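Local coordinates for peptidoglycan D,D-transpeptidase FtsI (Yersinia pestis, PDB 6SYN), which probably cross-links peptidoglycan as a class B penicillin-binding protein, a D,D-transpeptidase whose active site is acylated by beta-lactams, at residues 244-257 against 328-342. Numbering follows the deposited sequence.
Sequences ITDIFEPGSTVKPM and FGFGKATNLGLVGES. With CB9 ((2R,4S)-2-[(1R)-1-{[(2S)-2-carboxy-2-phenylacetyl]amino}-2-oxoethyl]-5,5-dimethyl-1,3-thiazolidine-4-carboxylic acid), chain D.
Met257 and Phe328 pass in antiparallel senses, a Met-aromatic contact made from the helix that follows the SxxK serine, Ser252, of the penicillin-binding transpeptidase fold. Met257 CG sits over one face of the Phe328 ring, 4.2 Å from its centroid and 16° off the normal, while SD stands oblique to the ring, closest to Phe328 CG and CB. An unbranched, polarisable methionine suits this place: its chain bends at chi3 (-79°), and CE reaches Phe330 CE2. The Phe330 ring, flat and wholly apolar, offers that same CE2 to Val254 CG1, which lies at the ring's edge near its plane, and to Pro250 CG, which approaches obliquely at 4.0 Å. Tyr325 of helix 319-327 also packs on Phe330.

Pro250 and Val254 thus rest on this loop from either side of Ser252 in sequence. Ser252 OG is covalently bound to CB9 C, and Lys255 NZ makes a weak hydrogen bond back to that OG and a further hydrogen bond to Ser304 OG.

At the far end, Ile244 runs roughly perpendicular to Leu338, its CD1 3.4 Å from Leu338 CB; branched and apolar, it also lays CB against the aliphatic part of Glu341. The Glu341 carboxylate turns back into its own loop, where OE1 accepts a hydrogen bond from Leu336 N, and OE2 one from Leu338 N. Beside it the backbones join directly: Ser342 N donates to Ile244 O at 3.0 Å, with an N-H...O angle of 169°.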
loop_
_atom_site.group_PDB
_atom_site.type_symbol
_atom_site.label_atom_id
_atom_site.label_comp_id
_atom_site.label_asym_id
_atom_site.label_seq_id
_atom_site.Cartn_x
_atom_site.Cartn_y
_atom_site.Cartn_z
ATOM N N ILE A 244 -3.422 4.529 -0.285
ATOM C CA ILE A 244 -4.523 5.347 -0.880
ATOM C C ILE A 244 -4.250 6.855 -0.728
ATOM O O ILE A 244 -5.014 7.630 -1.343
ATOM C CB ILE A 244 -5.903 4.952 -0.302
ATOM C CG1 ILE A 244 -5.955 4.994 1.229
ATOM C CG2 ILE A 244 -6.333 3.596 -0.841
ATOM C CD1 ILE A 244 -7.359 5.100 1.794
ATOM N N THR A 245 -3.229 7.288 0.025
ATOM C CA THR A 245 -3.003 8.740 0.286
ATOM C C THR A 245 -1.671 9.216 -0.312
ATOM O O THR A 245 -1.667 10.312 -0.900
ATOM C CB THR A 245 -3.136 9.097 1.774
ATOM O OG1 THR A 245 -2.005 8.585 2.478
ATOM C CG2 THR A 245 -4.409 8.571 2.400
ATOM N N ASP A 246 -0.573 8.478 -0.157
ATOM C CA ASP A 246 0.658 8.797 -0.924
ATOM C C ASP A 246 0.268 8.806 -2.403
ATOM O O ASP A 246 -0.262 7.776 -2.875
ATOM C CB ASP A 246 1.790 7.787 -0.712
ATOM C CG ASP A 246 2.643 7.991 0.529
ATOM O OD1 ASP A 246 2.606 9.099 1.113
ATOM O OD2 ASP A 246 3.363 7.041 0.886
ATOM N N ILE A 247 0.477 9.919 -3.103
ATOM C CA ILE A 247 0.449 9.926 -4.596
ATOM C C ILE A 247 1.879 10.195 -5.072
ATOM O O ILE A 247 2.509 11.136 -4.567
ATOM C CB ILE A 247 -0.618 10.874 -5.192
ATOM C CG1 ILE A 247 -0.150 12.327 -5.345
ATOM C CG2 ILE A 247 -1.929 10.767 -4.422
ATOM C CD1 ILE A 247 0.019 13.095 -4.063
ATOM N N PHE A 248 2.386 9.327 -5.947
ATOM C CA PHE A 248 3.791 9.311 -6.425
ATOM C C PHE A 248 3.819 9.326 -7.951
ATOM O O PHE A 248 2.890 8.768 -8.578
ATOM C CB PHE A 248 4.519 8.040 -5.979
ATOM C CG PHE A 248 4.777 7.907 -4.501
ATOM C CD1 PHE A 248 5.435 8.904 -3.798
ATOM C CD2 PHE A 248 4.399 6.762 -3.820
ATOM C CE1 PHE A 248 5.679 8.772 -2.438
ATOM C CE2 PHE A 248 4.658 6.624 -2.465
ATOM C CZ PHE A 248 5.296 7.630 -1.776
ATOM N N GLU A 249 4.884 9.893 -8.517
ATOM C CA GLU A 249 5.253 9.692 -9.941
ATOM C C GLU A 249 5.595 8.211 -10.145
ATOM O O GLU A 249 6.438 7.651 -9.437
ATOM C CB GLU A 249 6.359 10.677 -10.325
ATOM C CG GLU A 249 5.850 12.105 -10.407
ATOM C CD GLU A 249 6.645 13.042 -11.298
ATOM O OE1 GLU A 249 7.730 13.481 -10.868
ATOM O OE2 GLU A 249 6.175 13.333 -12.419
ATOM N N PRO A 250 4.904 7.513 -11.079
ATOM C CA PRO A 250 5.082 6.071 -11.271
ATOM C C PRO A 250 6.439 5.658 -11.859
ATOM O O PRO A 250 6.826 4.523 -11.664
ATOM C CB PRO A 250 3.957 5.672 -12.239
ATOM C CG PRO A 250 3.616 6.951 -12.961
ATOM C CD PRO A 250 3.860 8.059 -11.956
ATOM N N GLY A 251 7.117 6.572 -12.556
ATOM C CA GLY A 251 8.438 6.314 -13.159
ATOM C C GLY A 251 8.365 5.161 -14.155
ATOM O O GLY A 251 7.335 4.961 -14.788
ATOM N N SER A 252 9.444 4.374 -14.238
ATOM C CA SER A 252 9.593 3.389 -15.300
ATOM C C SER A 252 8.583 2.235 -15.324
ATOM O O SER A 252 8.561 1.461 -16.278
ATOM C CB SER A 252 11.046 2.918 -15.414
ATOM O OG SER A 252 12.079 3.914 -15.637
ATOM N N THR A 253 7.711 2.168 -14.303
ATOM C CA THR A 253 6.649 1.171 -14.222
ATOM C C THR A 253 5.575 1.395 -15.303
ATOM O O THR A 253 4.821 0.439 -15.565
ATOM C CB THR A 253 6.029 1.139 -12.817
ATOM O OG1 THR A 253 5.577 2.449 -12.474
ATOM C CG2 THR A 253 6.990 0.643 -11.757
ATOM N N VAL A 254 5.489 2.592 -15.901
ATOM C CA VAL A 254 4.520 2.932 -16.993
ATOM C C VAL A 254 4.884 2.201 -18.294
ATOM O O VAL A 254 3.961 1.955 -19.099
ATOM C CB VAL A 254 4.443 4.449 -17.255
ATOM C CG1 VAL A 254 3.891 5.202 -16.059
ATOM C CG2 VAL A 254 5.776 5.031 -17.699
ATOM N N LYS A 255 6.170 1.883 -18.492
ATOM C CA LYS A 255 6.778 1.520 -19.805
ATOM C C LYS A 255 6.027 0.380 -20.486
ATOM O O LYS A 255 5.926 0.383 -21.711
ATOM C CB LYS A 255 8.261 1.171 -19.645
ATOM C CG LYS A 255 9.162 2.370 -19.395
ATOM C CD LYS A 255 10.633 2.029 -19.317
ATOM C CE LYS A 255 11.498 3.255 -19.115
ATOM N NZ LYS A 255 12.844 2.895 -18.614
ATOM N N PRO A 256 5.516 -0.644 -19.764
ATOM C CA PRO A 256 4.704 -1.682 -20.402
ATOM C C PRO A 256 3.475 -1.138 -21.150
ATOM O O PRO A 256 3.095 -1.753 -22.126
ATOM C CB PRO A 256 4.310 -2.596 -19.234
ATOM C CG PRO A 256 5.448 -2.418 -18.257
ATOM C CD PRO A 256 5.776 -0.941 -18.348
ATOM N N MET A 257 2.904 -0.012 -20.707
ATOM C CA MET A 257 1.762 0.647 -21.398
ATOM C C MET A 257 2.264 1.456 -22.602
ATOM O O MET A 257 1.498 1.592 -23.570
ATOM C CB MET A 257 0.976 1.557 -20.452
ATOM C CG MET A 257 0.380 0.818 -19.275
ATOM S SD MET A 257 -0.610 1.904 -18.225
ATOM C CE MET A 257 0.666 2.733 -17.278
ATOM N N PHE A 328 -6.135 2.518 -18.410
ATOM C CA PHE A 328 -5.594 1.611 -17.360
ATOM C C PHE A 328 -5.960 2.123 -15.963
ATOM O O PHE A 328 -5.762 1.373 -14.988
ATOM C CB PHE A 328 -4.087 1.407 -17.539
ATOM C CG PHE A 328 -3.739 0.215 -18.394
ATOM C CD1 PHE A 328 -3.601 0.335 -19.768
ATOM C CD2 PHE A 328 -3.592 -1.042 -17.828
ATOM C CE1 PHE A 328 -3.292 -0.771 -20.549
ATOM C CE2 PHE A 328 -3.282 -2.147 -18.610
ATOM C CZ PHE A 328 -3.130 -2.008 -19.971
ATOM N N GLY A 329 -6.469 3.354 -15.871
ATOM C CA GLY A 329 -7.138 3.879 -14.666
ATOM C C GLY A 329 -6.321 4.918 -13.914
ATOM O O GLY A 329 -6.722 5.253 -12.788
ATOM N N PHE A 330 -5.219 5.418 -14.480
ATOM C CA PHE A 330 -4.525 6.619 -13.947
ATOM C C PHE A 330 -5.491 7.809 -14.068
ATOM O O PHE A 330 -6.271 7.868 -15.050
ATOM C CB PHE A 330 -3.170 6.838 -14.632
ATOM C CG PHE A 330 -2.021 6.001 -14.113
ATOM C CD1 PHE A 330 -2.138 5.219 -12.970
ATOM C CD2 PHE A 330 -0.793 6.018 -14.760
ATOM C CE1 PHE A 330 -1.070 4.466 -12.503
ATOM C CE2 PHE A 330 0.277 5.270 -14.287
ATOM C CZ PHE A 330 0.139 4.499 -13.155
ATOM N N GLY A 331 -5.490 8.686 -13.058
ATOM C CA GLY A 331 -6.347 9.887 -12.982
ATOM C C GLY A 331 -7.790 9.560 -12.629
ATOM O O GLY A 331 -8.661 10.426 -12.831
ATOM N N LYS A 332 -8.052 8.366 -12.100
ATOM C CA LYS A 332 -9.430 7.877 -11.854
ATOM C C LYS A 332 -9.543 7.353 -10.424
ATOM O O LYS A 332 -8.627 6.637 -9.978
ATOM C CB LYS A 332 -9.781 6.766 -12.843
ATOM C CG LYS A 332 -10.068 7.219 -14.267
ATOM C CD LYS A 332 -10.301 6.049 -15.190
ATOM C CE LYS A 332 -10.457 6.448 -16.642
ATOM N NZ LYS A 332 -10.659 5.265 -17.513
ATOM N N ALA A 333 -10.651 7.675 -9.752
ATOM C CA ALA A 333 -10.945 7.230 -8.371
ATOM C C ALA A 333 -10.916 5.700 -8.328
ATOM O O ALA A 333 -11.252 5.068 -9.343
ATOM C CB ALA A 333 -12.268 7.784 -7.899
ATOM N N THR A 334 -10.477 5.146 -7.198
ATOM C CA THR A 334 -10.385 3.685 -6.930
ATOM C C THR A 334 -11.698 3.251 -6.254
ATOM O O THR A 334 -12.058 2.068 -6.381
ATOM C CB THR A 334 -9.054 3.394 -6.221
ATOM O OG1 THR A 334 -8.922 4.274 -5.104
ATOM C CG2 THR A 334 -7.859 3.588 -7.132
ATOM N N ASN A 335 -12.404 4.196 -5.620
ATOM C CA ASN A 335 -13.818 4.104 -5.156
ATOM C C ASN A 335 -13.992 3.047 -4.053
ATOM O O ASN A 335 -15.027 2.348 -4.082
ATOM C CB ASN A 335 -14.786 3.802 -6.307
ATOM C CG ASN A 335 -14.840 4.881 -7.368
ATOM O OD1 ASN A 335 -14.813 4.580 -8.558
ATOM N ND2 ASN A 335 -14.933 6.137 -6.954
ATOM N N LEU A 336 -13.062 2.944 -3.099
ATOM C CA LEU A 336 -13.133 1.924 -2.013
ATOM C C LEU A 336 -13.833 2.487 -0.774
ATOM O O LEU A 336 -14.119 1.685 0.129
ATOM C CB LEU A 336 -11.727 1.429 -1.668
ATOM C CG LEU A 336 -11.122 0.467 -2.685
ATOM C CD1 LEU A 336 -9.745 0.020 -2.233
ATOM C CD2 LEU A 336 -12.036 -0.731 -2.909
ATOM N N GLY A 337 -14.094 3.799 -0.736
ATOM C CA GLY A 337 -14.855 4.469 0.336
ATOM C C GLY A 337 -14.004 4.756 1.561
ATOM O O GLY A 337 -14.578 5.167 2.583
ATOM N N LEU A 338 -12.687 4.561 1.468
ATOM C CA LEU A 338 -11.745 4.749 2.602
ATOM C C LEU A 338 -11.417 6.237 2.730
ATOM O O LEU A 338 -11.528 6.952 1.709
ATOM C CB LEU A 338 -10.488 3.912 2.359
ATOM C CG LEU A 338 -10.716 2.401 2.328
ATOM C CD1 LEU A 338 -9.448 1.672 1.902
ATOM C CD2 LEU A 338 -11.201 1.891 3.680
ATOM N N VAL A 339 -11.045 6.675 3.939
ATOM C CA VAL A 339 -10.863 8.115 4.290
ATOM C C VAL A 339 -9.507 8.593 3.762
ATOM O O VAL A 339 -8.497 7.902 4.017
ATOM C CB VAL A 339 -11.000 8.382 5.800
ATOM C CG1 VAL A 339 -10.081 7.509 6.637
ATOM C CG2 VAL A 339 -10.779 9.852 6.123
ATOM N N GLY A 340 -9.506 9.740 3.068
ATOM C CA GLY A 340 -8.326 10.342 2.415
ATOM C C GLY A 340 -7.977 9.670 1.092
ATOM O O GLY A 340 -6.889 9.959 0.556
ATOM N N GLU A 341 -8.858 8.816 0.565
ATOM C CA GLU A 341 -8.603 8.050 -0.681
ATOM C C GLU A 341 -8.498 9.024 -1.858
ATOM O O GLU A 341 -9.523 9.628 -2.207
ATOM C CB GLU A 341 -9.705 7.021 -0.923
ATOM C CG GLU A 341 -9.435 6.129 -2.119
ATOM C CD GLU A 341 -10.369 4.937 -2.223
ATOM O OE1 GLU A 341 -10.377 4.284 -3.287
ATOM O OE2 GLU A 341 -11.091 4.671 -1.240
ATOM N N SER A 342 -7.302 9.137 -2.447
ATOM C CA SER A 342 -6.957 10.092 -3.531
ATOM C C SER A 342 -7.004 9.414 -4.908
ATOM O O SER A 342 -6.747 8.187 -4.998
ATOM C CB SER A 342 -5.605 10.703 -3.290
ATOM O OG SER A 342 -5.247 11.570 -4.359
HETATM C C CB9 D . 12.844 4.325 -14.622
HETATM N N CB9 D . 14.936 5.655 -14.226
HETATM O O CB9 D . 12.511 4.333 -13.461
HETATM C CA CB9 D . 14.203 4.778 -15.143
HETATM C CB CB9 D . 15.024 3.549 -15.629
HETATM C CAA CB9 D . 17.585 1.261 -14.419
HETATM C CAB CB9 D . 17.586 3.125 -12.761
HETATM O OAD CB9 D . 15.586 0.673 -11.878
HETATM O OAE CB9 D . 16.789 9.966 -13.738
HETATM O OAF CB9 D . 14.511 7.468 -15.471
HETATM O OAG CB9 D . 14.286 0.156 -13.534
HETATM O OAH CB9 D . 14.838 9.263 -13.261
HETATM C CAJ CB9 D . 19.122 6.114 -11.062
HETATM C CAK CB9 D . 19.481 6.154 -12.389
HETATM C CAL CB9 D . 17.884 6.572 -10.675
HETATM C CAM CB9 D . 18.596 6.650 -13.335
HETATM C CAN CB9 D . 16.991 7.065 -11.619
HETATM N NAP CB9 D . 14.690 2.299 -14.932
HETATM S SAQ CB9 D . 16.807 3.743 -15.318
HETATM C CAR CB9 D . 15.046 0.902 -12.947
HETATM C CAS CB9 D . 15.973 9.089 -13.626
HETATM C CAT CB9 D . 15.193 6.910 -14.612
HETATM C CAU CB9 D . 17.327 7.080 -12.969
HETATM C CAX CB9 D . 15.345 2.253 -13.619
HETATM C CAY CB9 D . 16.405 7.666 -14.031
HETATM C CAZ CB9 D . 16.856 2.505 -13.940
#